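Local coordinates for halorhodopsin (Halobacterium salinarum, PDB 2JAF), which pumps chloride ions across the membrane, probably driven by light absorbed by its bound retinal, at residues H95-A98 against G99-V102; S156-L159 against F160-F164; A163-A166 against I167-F171; T147-A150 against A151-T155. The protein carries 2 engineered substitutions. All blocks are in the same frame, centred on the assembly; numbering follows the deposited sequence.

Contact 1 of 4, residues H95-A98 against G99-V102. With BOG (octyl beta-D-glucopyranoside), chain F.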
loop_
_atom_site.group_PDB
_atom_site.type_symbol
_atom_site.label_atom_id
_atom_site.label_comp_id
_atom_site.label_asym_id
_atom_site.label_seq_id
_atom_site.Cartn_x
_atom_site.Cartn_y
_atom_site.Cartn_z
ATOM N N HIS A 95 -2.762 -23.456 22.679
ATOM C CA HIS A 95 -4.052 -22.932 22.247
ATOM C C HIS A 95 -5.135 -23.929 22.644
ATOM O O HIS A 95 -4.882 -25.134 22.701
ATOM C CB HIS A 95 -4.052 -22.726 20.726
ATOM C CG HIS A 95 -5.285 -22.057 20.199
ATOM N ND1 HIS A 95 -6.499 -22.703 20.094
ATOM C CD2 HIS A 95 -5.487 -20.799 19.736
ATOM C CE1 HIS A 95 -7.394 -21.873 19.589
ATOM N NE2 HIS A 95 -6.807 -20.710 19.363
ATOM N N ALA A 96 -6.334 -23.429 22.924
ATOM C CA ALA A 96 -7.442 -24.291 23.322
ATOM C C ALA A 96 -7.709 -25.385 22.295
ATOM O O ALA A 96 -8.177 -26.469 22.643
ATOM C CB ALA A 96 -8.706 -23.457 23.536
ATOM N N LEU A 97 -7.409 -25.101 21.031
ATOM C CA LEU A 97 -7.628 -26.065 19.958
ATOM C C LEU A 97 -6.310 -26.482 19.309
ATOM O O LEU A 97 -6.258 -26.756 18.113
ATOM C CB LEU A 97 -8.554 -25.457 18.900
ATOM C CG LEU A 97 -9.881 -24.924 19.458
ATOM C CD1 LEU A 97 -10.641 -24.155 18.391
ATOM C CD2 LEU A 97 -10.699 -26.086 19.983
ATOM N N ALA A 98 -5.245 -26.516 20.103
ATOM C CA ALA A 98 -3.931 -26.894 19.594
ATOM C C ALA A 98 -4.004 -28.233 18.872
ATOM O O ALA A 98 -4.634 -29.164 19.360
ATOM C CB ALA A 98 -2.939 -26.981 20.742
ATOM N N GLY A 99 -3.363 -28.320 17.711
ATOM C CA GLY A 99 -3.359 -29.563 16.963
ATOM C C GLY A 99 -4.581 -29.750 16.090
ATOM O O GLY A 99 -4.757 -30.801 15.472
ATOM N N GLU A 100 -5.433 -28.732 16.046
ATOM C CA GLU A 100 -6.641 -28.785 15.233
ATOM C C GLU A 100 -6.580 -27.691 14.179
ATOM O O GLU A 100 -5.889 -26.686 14.359
ATOM C CB GLU A 100 -7.883 -28.569 16.099
ATOM C CG GLU A 100 -8.180 -29.691 17.083
ATOM C CD GLU A 100 -9.429 -29.421 17.898
ATOM O OE1 GLU A 100 -10.447 -29.017 17.296
ATOM O OE2 GLU A 100 -9.396 -29.609 19.133
ATOM N N MET A 101 -7.293 -27.894 13.079
ATOM C CA MET A 101 -7.342 -26.910 12.004
ATOM C C MET A 101 -8.580 -26.053 12.212
ATOM O O MET A 101 -9.676 -26.580 12.409
ATOM C CB MET A 101 -7.448 -27.601 10.644
ATOM C CG MET A 101 -6.319 -28.548 10.337
ATOM S SD MET A 101 -4.753 -27.695 10.266
ATOM C CE MET A 101 -4.751 -27.148 8.576
ATOM N N VAL A 102 -8.414 -24.737 12.176
ATOM C CA VAL A 102 -9.552 -23.847 12.352
ATOM C C VAL A 102 -9.717 -22.962 11.124
ATOM O O VAL A 102 -8.744 -22.625 10.450
ATOM C CB VAL A 102 -9.395 -22.953 13.609
ATOM C CG1 VAL A 102 -9.203 -23.822 14.843
ATOM C CG2 VAL A 102 -8.239 -21.997 13.432
HETATM C C1 BOG F . -4.098 -18.258 25.669
HETATM O O1 BOG F . -2.945 -17.460 25.391
HETATM C C2 BOG F . -4.575 -18.992 24.372
HETATM O O2 BOG F . -4.872 -18.035 23.351
HETATM C C3 BOG F . -5.826 -19.864 24.706
HETATM O O3 BOG F . -6.287 -20.543 23.540
HETATM C C4 BOG F . -5.442 -20.884 25.806
HETATM O O4 BOG F . -6.560 -21.712 26.142
HETATM C C5 BOG F . -4.940 -20.126 27.081
HETATM O O5 BOG F . -3.802 -19.270 26.723
HETATM C C6 BOG F . -4.529 -21.122 28.181
HETATM O O6 BOG F . -3.269 -21.743 27.903
HETATM C "C1'" BOG F . -2.473 -16.762 26.543
HETATM C "C2'" BOG F . -1.651 -15.574 26.116
HETATM C "C3'" BOG F . -2.465 -14.325 26.322
HETATM C "C4'" BOG F . -1.715 -13.071 25.923
HETATM C "C5'" BOG F . -2.577 -11.836 26.145
HETATM C "C6'" BOG F . -1.989 -10.633 25.428
HETATM C "C7'" BOG F . -2.819 -9.397 25.626
HETATM C "C8'" BOG F . -2.195 -8.231 24.895
#

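Contact 2 of 4, residues S156-L159 against F160-F164. With BOG (octyl beta-D-glucopyranoside), chain F.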
loop_
_atom_site.group_PDB
_atom_site.type_symbol
_atom_site.label_atom_id
_atom_site.label_comp_id
_atom_site.label_asym_id
_atom_site.label_seq_id
_atom_site.Cartn_x
_atom_site.Cartn_y
_atom_site.Cartn_z
ATOM N N SER A 156 3.758 -21.163 14.407
ATOM C CA SER A 156 4.863 -21.811 15.113
ATOM C C SER A 156 4.742 -21.838 16.631
ATOM O O SER A 156 5.083 -22.842 17.264
ATOM C CB SER A 156 6.207 -21.188 14.703
ATOM O OG SER A 156 6.322 -19.845 15.145
ATOM N N ALA A 157 4.255 -20.749 17.220
ATOM C CA ALA A 157 4.105 -20.686 18.663
ATOM C C ALA A 157 3.012 -19.711 19.087
ATOM O O ALA A 157 2.826 -18.667 18.466
ATOM C CB ALA A 157 5.443 -20.293 19.313
ATOM N N LEU A 158 2.295 -20.065 20.148
ATOM C CA LEU A 158 1.222 -19.236 20.680
ATOM C C LEU A 158 1.766 -17.857 21.064
ATOM O O LEU A 158 1.114 -16.834 20.848
ATOM C CB LEU A 158 0.597 -19.921 21.907
ATOM C CG LEU A 158 -0.714 -19.353 22.462
ATOM C CD1 LEU A 158 -1.787 -19.359 21.372
ATOM C CD2 LEU A 158 -1.172 -20.190 23.657
ATOM N N LEU A 159 2.971 -17.838 21.622
ATOM C CA LEU A 159 3.617 -16.594 22.027
ATOM C C LEU A 159 3.640 -15.529 20.922
ATOM O O LEU A 159 3.313 -14.362 21.155
ATOM C CB LEU A 159 5.055 -16.879 22.462
ATOM C CG LEU A 159 5.967 -15.653 22.578
ATOM C CD1 LEU A 159 5.457 -14.751 23.692
ATOM C CD2 LEU A 159 7.404 -16.090 22.846
ATOM N N PHE A 160 4.037 -15.927 19.722
ATOM C CA PHE A 160 4.116 -14.983 18.616
ATOM C C PHE A 160 2.753 -14.504 18.124
ATOM O O PHE A 160 2.624 -13.361 17.679
ATOM C CB PHE A 160 4.931 -15.587 17.473
ATOM C CG PHE A 160 6.362 -15.863 17.846
ATOM C CD1 PHE A 160 7.200 -14.823 18.232
ATOM C CD2 PHE A 160 6.867 -17.160 17.826
ATOM C CE1 PHE A 160 8.528 -15.069 18.596
ATOM C CE2 PHE A 160 8.195 -17.421 18.187
ATOM C CZ PHE A 160 9.025 -16.380 18.572
ATOM N N ARG A 161 1.738 -15.361 18.206
ATOM C CA ARG A 161 0.394 -14.958 17.794
ATOM C C ARG A 161 -0.039 -13.784 18.676
ATOM O O ARG A 161 -0.521 -12.765 18.183
ATOM C CB ARG A 161 -0.605 -16.111 17.956
ATOM C CG ARG A 161 -0.414 -17.267 16.983
ATOM C CD ARG A 161 -1.446 -18.369 17.219
ATOM N NE ARG A 161 -2.827 -17.951 16.945
ATOM C CZ ARG A 161 -3.375 -17.902 15.732
ATOM N NH1 ARG A 161 -2.664 -18.245 14.665
ATOM N NH2 ARG A 161 -4.638 -17.519 15.581
ATOM N N TRP A 162 0.147 -13.926 19.984
ATOM C CA TRP A 162 -0.246 -12.868 20.905
ATOM C C TRP A 162 0.679 -11.660 20.898
ATOM O O TRP A 162 0.246 -10.543 21.203
ATOM C CB TRP A 162 -0.401 -13.430 22.321
ATOM C CG TRP A 162 -1.674 -14.218 22.470
ATOM C CD1 TRP A 162 -1.801 -15.576 22.495
ATOM C CD2 TRP A 162 -3.006 -13.688 22.565
ATOM N NE1 TRP A 162 -3.129 -15.926 22.596
ATOM C CE2 TRP A 162 -3.889 -14.790 22.641
ATOM C CE3 TRP A 162 -3.537 -12.391 22.588
ATOM C CZ2 TRP A 162 -5.283 -14.635 22.739
ATOM C CZ3 TRP A 162 -4.926 -12.233 22.686
ATOM C CH2 TRP A 162 -5.781 -13.355 22.761
ATOM N N ALA A 163 1.949 -11.861 20.559
ATOM C CA ALA A 163 2.863 -10.728 20.496
ATOM C C ALA A 163 2.414 -9.821 19.342
ATOM O O ALA A 163 2.463 -8.594 19.448
ATOM C CB ALA A 163 4.302 -11.212 20.277
ATOM N N PHE A 164 1.964 -10.420 18.239
ATOM C CA PHE A 164 1.488 -9.623 17.106
ATOM C C PHE A 164 0.202 -8.892 17.507
ATOM O O PHE A 164 -0.018 -7.737 17.127
ATOM C CB PHE A 164 1.212 -10.507 15.883
ATOM C CG PHE A 164 2.418 -10.744 15.005
ATOM C CD1 PHE A 164 3.114 -9.673 14.446
ATOM C CD2 PHE A 164 2.838 -12.043 14.712
ATOM C CE1 PHE A 164 4.214 -9.889 13.600
ATOM C CE2 PHE A 164 3.936 -12.273 13.869
ATOM C CZ PHE A 164 4.623 -11.194 13.314
HETATM C C1 BOG F . -4.098 -18.258 25.669
HETATM O O1 BOG F . -2.945 -17.460 25.391
HETATM C C2 BOG F . -4.575 -18.992 24.372
HETATM O O2 BOG F . -4.872 -18.035 23.351
HETATM C C3 BOG F . -5.826 -19.864 24.706
HETATM O O3 BOG F . -6.287 -20.543 23.540
HETATM C C4 BOG F . -5.442 -20.884 25.806
HETATM O O4 BOG F . -6.560 -21.712 26.142
HETATM C C5 BOG F . -4.940 -20.126 27.081
HETATM O O5 BOG F . -3.802 -19.270 26.723
HETATM C C6 BOG F . -4.529 -21.122 28.181
HETATM O O6 BOG F . -3.269 -21.743 27.903
HETATM C "C1'" BOG F . -2.473 -16.762 26.543
HETATM C "C2'" BOG F . -1.651 -15.574 26.116
HETATM C "C3'" BOG F . -2.465 -14.325 26.322
HETATM C "C4'" BOG F . -1.715 -13.071 25.923
HETATM C "C5'" BOG F . -2.577 -11.836 26.145
HETATM C "C6'" BOG F . -1.989 -10.633 25.428
HETATM C "C7'" BOG F . -2.819 -9.397 25.626
HETATM C "C8'" BOG F . -2.195 -8.231 24.895
#

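Contact 3 of 4, residues A163-A166 against I167-F171. With RET (retinal), chain G.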
loop_
_atom_site.group_PDB
_atom_site.type_symbol
_atom_site.label_atom_id
_atom_site.label_comp_id
_atom_site.label_asym_id
_atom_site.label_seq_id
_atom_site.Cartn_x
_atom_site.Cartn_y
_atom_site.Cartn_z
ATOM N N ALA A 163 1.949 -11.861 20.559
ATOM C CA ALA A 163 2.863 -10.728 20.496
ATOM C C ALA A 163 2.414 -9.821 19.342
ATOM O O ALA A 163 2.463 -8.594 19.448
ATOM C CB ALA A 163 4.302 -11.212 20.277
ATOM N N PHE A 164 1.964 -10.420 18.239
ATOM C CA PHE A 164 1.488 -9.623 17.106
ATOM C C PHE A 164 0.202 -8.892 17.507
ATOM O O PHE A 164 -0.018 -7.737 17.127
ATOM C CB PHE A 164 1.212 -10.507 15.883
ATOM C CG PHE A 164 2.418 -10.744 15.005
ATOM C CD1 PHE A 164 3.114 -9.673 14.446
ATOM C CD2 PHE A 164 2.838 -12.043 14.712
ATOM C CE1 PHE A 164 4.214 -9.889 13.600
ATOM C CE2 PHE A 164 3.936 -12.273 13.869
ATOM C CZ PHE A 164 4.623 -11.194 13.314
ATOM N N TYR A 165 -0.646 -9.575 18.269
ATOM C CA TYR A 165 -1.901 -8.983 18.727
ATOM C C TYR A 165 -1.569 -7.744 19.551
ATOM O O TYR A 165 -2.202 -6.703 19.397
ATOM C CB TYR A 165 -2.689 -10.000 19.565
ATOM C CG TYR A 165 -4.001 -9.493 20.144
ATOM C CD1 TYR A 165 -4.027 -8.738 21.322
ATOM C CD2 TYR A 165 -5.216 -9.796 19.530
ATOM C CE1 TYR A 165 -5.246 -8.302 21.877
ATOM C CE2 TYR A 165 -6.435 -9.362 20.070
ATOM C CZ TYR A 165 -6.440 -8.619 21.241
ATOM O OH TYR A 165 -7.637 -8.180 21.758
ATOM N N ALA A 166 -0.558 -7.854 20.413
ATOM C CA ALA A 166 -0.149 -6.729 21.250
ATOM C C ALA A 166 0.378 -5.543 20.429
ATOM O O ALA A 166 0.045 -4.389 20.705
ATOM C CB ALA A 166 0.922 -7.198 22.267
ATOM N N ILE A 167 1.215 -5.815 19.432
ATOM C CA ILE A 167 1.757 -4.747 18.596
ATOM C C ILE A 167 0.640 -4.094 17.785
ATOM O O ILE A 167 0.639 -2.882 17.569
ATOM C CB ILE A 167 2.845 -5.279 17.634
ATOM C CG1 ILE A 167 4.053 -5.765 18.435
ATOM C CG2 ILE A 167 3.293 -4.174 16.681
ATOM C CD1 ILE A 167 4.748 -4.663 19.220
ATOM N N SER A 168 -0.316 -4.897 17.339
ATOM C CA SER A 168 -1.445 -4.363 16.584
ATOM C C SER A 168 -2.192 -3.372 17.484
ATOM O O SER A 168 -2.639 -2.319 17.029
ATOM C CB SER A 168 -2.377 -5.501 16.166
ATOM O OG SER A 168 -3.475 -5.023 15.413
ATOM N N CYS A 169 -2.322 -3.714 18.765
ATOM C CA CYS A 169 -2.999 -2.834 19.723
ATOM C C CYS A 169 -2.234 -1.518 19.844
ATOM O O CYS A 169 -2.829 -0.446 19.980
ATOM C CB CYS A 169 -3.089 -3.505 21.104
ATOM S SG CYS A 169 -4.352 -4.815 21.263
ATOM N N ALA A 170 -0.908 -1.596 19.800
ATOM C CA ALA A 170 -0.081 -0.398 19.897
ATOM C C ALA A 170 -0.351 0.537 18.713
ATOM O O ALA A 170 -0.438 1.750 18.881
ATOM C CB ALA A 170 1.391 -0.782 19.942
ATOM N N PHE A 171 -0.471 -0.023 17.514
ATOM C CA PHE A 171 -0.757 0.800 16.345
ATOM C C PHE A 171 -2.140 1.427 16.490
ATOM O O PHE A 171 -2.357 2.586 16.116
ATOM C CB PHE A 171 -0.710 -0.036 15.065
ATOM C CG PHE A 171 0.681 -0.292 14.558
ATOM C CD1 PHE A 171 1.482 0.761 14.129
ATOM C CD2 PHE A 171 1.177 -1.591 14.473
ATOM C CE1 PHE A 171 2.766 0.527 13.618
ATOM C CE2 PHE A 171 2.456 -1.833 13.963
ATOM C CZ PHE A 171 3.246 -0.773 13.536
HETATM C C1 RET G . -7.394 -6.960 15.347
HETATM C C2 RET G . -6.497 -8.003 16.168
HETATM C C3 RET G . -5.182 -7.456 16.775
HETATM C C4 RET G . -5.485 -6.256 17.785
HETATM C C5 RET G . -6.422 -5.122 17.207
HETATM C C6 RET G . -7.374 -5.433 16.021
HETATM C C7 RET G . -8.163 -4.290 15.446
HETATM C C8 RET G . -8.974 -4.188 14.358
HETATM C C9 RET G . -9.845 -3.076 14.084
HETATM C C10 RET G . -10.626 -3.352 12.959
HETATM C C11 RET G . -11.581 -2.497 12.453
HETATM C C12 RET G . -12.357 -2.896 11.354
HETATM C C13 RET G . -13.331 -2.031 10.705
HETATM C C14 RET G . -13.945 -2.653 9.578
HETATM C C15 RET G . -14.739 -2.016 8.655
HETATM C C16 RET G . -6.758 -6.969 13.908
HETATM C C17 RET G . -8.878 -7.598 15.315
HETATM C C18 RET G . -6.322 -3.773 17.902
HETATM C C19 RET G . -9.975 -1.802 15.093
HETATM C C20 RET G . -13.672 -0.622 11.224
#

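Contact 4 of 4, residues T147-A150 against A151-T155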
loop_
_atom_site.group_PDB
_atom_site.type_symbol
_atom_site.label_atom_id
_atom_site.label_comp_id
_atom_site.label_asym_id
_atom_site.label_seq_id
_atom_site.Cartn_x
_atom_site.Cartn_y
_atom_site.Cartn_z
ATOM N N THR A 147 -0.421 -6.421 11.170
ATOM C CA THR A 147 0.080 -7.181 12.298
ATOM C C THR A 147 -1.050 -8.079 12.803
ATOM O O THR A 147 -0.809 -9.159 13.338
ATOM C CB THR A 147 0.631 -6.259 13.411
ATOM O OG1 THR A 147 -0.327 -5.241 13.735
ATOM C CG2 THR A 147 1.915 -5.599 12.939
ATOM N N GLY A 148 -2.289 -7.637 12.610
ATOM C CA GLY A 148 -3.418 -8.449 13.009
ATOM C C GLY A 148 -3.471 -9.672 12.109
ATOM O O GLY A 148 -3.767 -10.773 12.564
ATOM N N LEU A 149 -3.192 -9.478 10.823
ATOM C CA LEU A 149 -3.189 -10.594 9.879
ATOM C C LEU A 149 -2.063 -11.550 10.277
ATOM O O LEU A 149 -2.218 -12.778 10.236
ATOM C CB LEU A 149 -2.953 -10.088 8.447
ATOM C CG LEU A 149 -2.795 -11.162 7.358
ATOM C CD1 LEU A 149 -4.010 -12.095 7.347
ATOM C CD2 LEU A 149 -2.629 -10.491 6.003
ATOM N N ALA A 150 -0.930 -10.980 10.675
ATOM C CA ALA A 150 0.215 -11.788 11.083
ATOM C C ALA A 150 -0.134 -12.635 12.302
ATOM O O ALA A 150 0.272 -13.793 12.409
ATOM C CB ALA A 150 1.404 -10.896 11.390
ATOM N N ALA A 151 -0.879 -12.052 13.233
ATOM C CA ALA A 151 -1.282 -12.788 14.428
ATOM C C ALA A 151 -2.096 -14.021 14.034
ATOM O O ALA A 151 -1.898 -15.108 14.581
ATOM C CB ALA A 151 -2.101 -11.880 15.350
ATOM N N ALA A 152 -3.015 -13.846 13.085
ATOM C CA ALA A 152 -3.860 -14.946 12.629
ATOM C C ALA A 152 -3.099 -16.007 11.830
ATOM O O ALA A 152 -3.384 -17.198 11.939
ATOM C CB ALA A 152 -5.013 -14.398 11.787
ATOM N N MET A 153 -2.128 -15.578 11.031
ATOM C CA MET A 153 -1.365 -16.506 10.191
ATOM C C MET A 153 -0.204 -17.228 10.872
ATOM O O MET A 153 0.301 -18.221 10.345
ATOM C CB MET A 153 -0.827 -15.771 8.961
ATOM C CG MET A 153 -1.903 -15.208 8.047
ATOM S SD MET A 153 -2.979 -16.471 7.334
ATOM C CE MET A 153 -4.381 -16.436 8.512
ATOM N N THR A 154 0.229 -16.734 12.031
ATOM C CA THR A 154 1.350 -17.341 12.745
ATOM C C THR A 154 0.972 -18.686 13.369
ATOM O O THR A 154 -0.007 -18.783 14.100
ATOM C CB THR A 154 1.867 -16.373 13.820
ATOM O OG1 THR A 154 2.422 -15.222 13.170
ATOM C CG2 THR A 154 2.938 -17.038 14.695
ATOM N N THR A 155 1.759 -19.720 13.080
ATOM C CA THR A 155 1.458 -21.055 13.588
ATOM C C THR A 155 2.557 -21.734 14.395
ATOM O O THR A 155 2.309 -22.774 15.014
ATOM C CB THR A 155 1.121 -22.009 12.432
ATOM O OG1 THR A 155 2.250 -22.096 11.551
ATOM C CG2 THR A 155 -0.088 -21.510 11.655
#

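Contact 1 of 4, residues H95-A98 against G99-V102
L97 and E100 close a type II beta turn, which follows a type I turn from H95 to A98, and the two tight turns in succession carry the loop between antiparallel strands 87-90 and 101-104 back into the second strand. In the type I turn A98 N bonds to H95 O. The type II turn is sealed by E100 N donating to L97 O (3.0 Å), and G99, with phi 84°, takes the position where a side chain would collide with the A98 carbonyl. L97 sends CD1 against CG1 of V102 at 3.8 Å, while its other methyl, CD2, lies 3.9 Å from OE2 of E100, an apolar branch beside a carboxylate. H95 works within its own turn: with CG anti to the backbone N (chi1 -174°), the imidazole is turned so that ND1 faces L97 N, which donates to it in the ring plane, at 2.7 Å and nearly straight (168°). On the far side of the ring NE2 makes a weak hydrogen bond to V218 O, tying the loop to the one after helix 193-216. A phenylalanine in place of H95 would probably leave L97 N without its acceptor and the turn less firmly fixed. The octyl glucoside approaches over one imidazole face through O3, the same hydroxyl oxygen that accepts A96 N at 3.0 Å.

Contact 2 of 4, residues S156-L159 against F160-F164
A157 and F160 meet in the first turn of helix 158-180, where A157 stands at the N-cap position and the seven-helix fold of the bacteriorhodopsin family starts a new transmembrane span. The start is loosely bonded: A157 O receives only weak hydrogen bonds, from F160 N and R161 N. One turn on, the bonding tightens, with W162 N reaching L158 O at 3.2 Å and 167°, and A163 N reaching L159 O at 2.9 Å.

The close packing lies on the W162 side. L158 and W162 run side by side, and CG of L158 touches the indole edge at CD1 (3.9 Å), in the plane of the ring. Octyl glucoside closes in on the same tryptophan in two ways: its alkyl chain lies over one indole face, and its O2 accepts NE1 at the edge (2.8 Å, 145°). CD2 of L158 also rests on the sugar, 3.7 Å from its C2. R161 is buried as well; its chain bends at chi3 (65°), and its guanidinium end is held by T154 O and A152 O through NH1 and by E219 O through NH2.

The looser side holds the exposed S156 and L159, the latter taking part chiefly through the carbonyl that accepts A163 N. S156 OG is hydrogen-bonded to S82 O of the second subunit, and the F160 ring packs on that same residue. Within the turn, this ring is met obliquely by A157, whose CB lies 3.7 Å from CD2 of F160.

Contact 3 of 4, residues A163-A166 against I167-F171
C169 SG sits obliquely beside the ring of Y165, one turn earlier on helix 158-180, in a sulfur-aromatic contact, 3.7 Å from CE1 of Y165. Four successive i to i+4 bonds satisfy the amides: I167 N on A163 O, S168 N on F164 O (2.9 Å), C169 N on Y165 O and A170 N on A166 O, so every carbonyl from A163 to A166 has a donor from the next turn. The two polar side-chain ends find their partners on other helices: Y165 OH is hydrogen-bonded to P211 O, and S168 OG to M144 O.

Y165 and S168 also border the chromophore. Y165 swings its ring away from the main-chain N (chi1 178°) and out to the retinal, whose C4 lies over one face toward the rim; CD2 of Y165 is 3.6 Å from C3 of the retinal. S168 OG approaches that same C3 to 3.3 Å. Cutting Y165 back to an alanine is likely to open a gap beside the retinal ring and leave C169 SG without its aromatic neighbour and P211 O without this donor.

Y165, S168 and C169 belong to the retinal pocket, between helix 131-153, which F164, S168 and F171 touch, and helix 193-216, reached through P211 and W214. Elsewhere on the helix, A163, F164, I167 and F171 pack against the second subunit.

Contact 4 of 4, residues T147-A150 against A151-T155
T154 and A150 end helix 131-153, a transmembrane span of the seven-helix bacteriorhodopsin-like fold, with a doubly held carbonyl. A150 O accepts both T154 N (3.0 Å) and T154 OG1 (2.7 Å), from opposite faces of its plane, the hydroxyl from above it rather than along a lone pair. The T154 torsion makes this possible: OG1 lies anti to the carbonyl carbon (chi1 -66°), beside the backbone N, so hydroxyl and amide point back at one oxygen where helical angles end. Before this end the backbone bonds run regularly, from A151 N on T147 O to M153 N on L149 O (2.9 Å).

L149 and M153 form the main side-chain pair: chi1 175° with chi2 56° turns CD1 of L149 back to 3.8 Å from CG of M153. The methionine chain bends at chi2 and chi3 as it crosses the leucine.

Around this helix end, L149 meets W106 and Y109 of helix 106-127, A152 meets Y109 and M153 meets W106. A150 and A151 pack on F164 of helix 158-180, G148 borders the retinal, M153 and T155 reach I89 on strand 87-90, and A150, M153 and T154 pack on L84 of the second subunit.

How the contacts relate
Contacts 4, 2 and 3 follow the chain from the end of one transmembrane helix into the next. Contacts 2 and 4 have centres about 8 Å apart and are joined through R161 and through F164, whose CE2 packs 3.4 Å from T154 OG1. Contacts 2 and 3 share A163 and F164 on one helix. Contact 3 lies against contact 4, with S168 CA 3.2 Å from T147 OG1, and both border the retinal. Contact 1 is farthest from contact 3, their centres about 22 Å apart, yet it touches contact 2, H95 N lying 3.8 Å from L158 CD2, and the two also share one octyl glucoside.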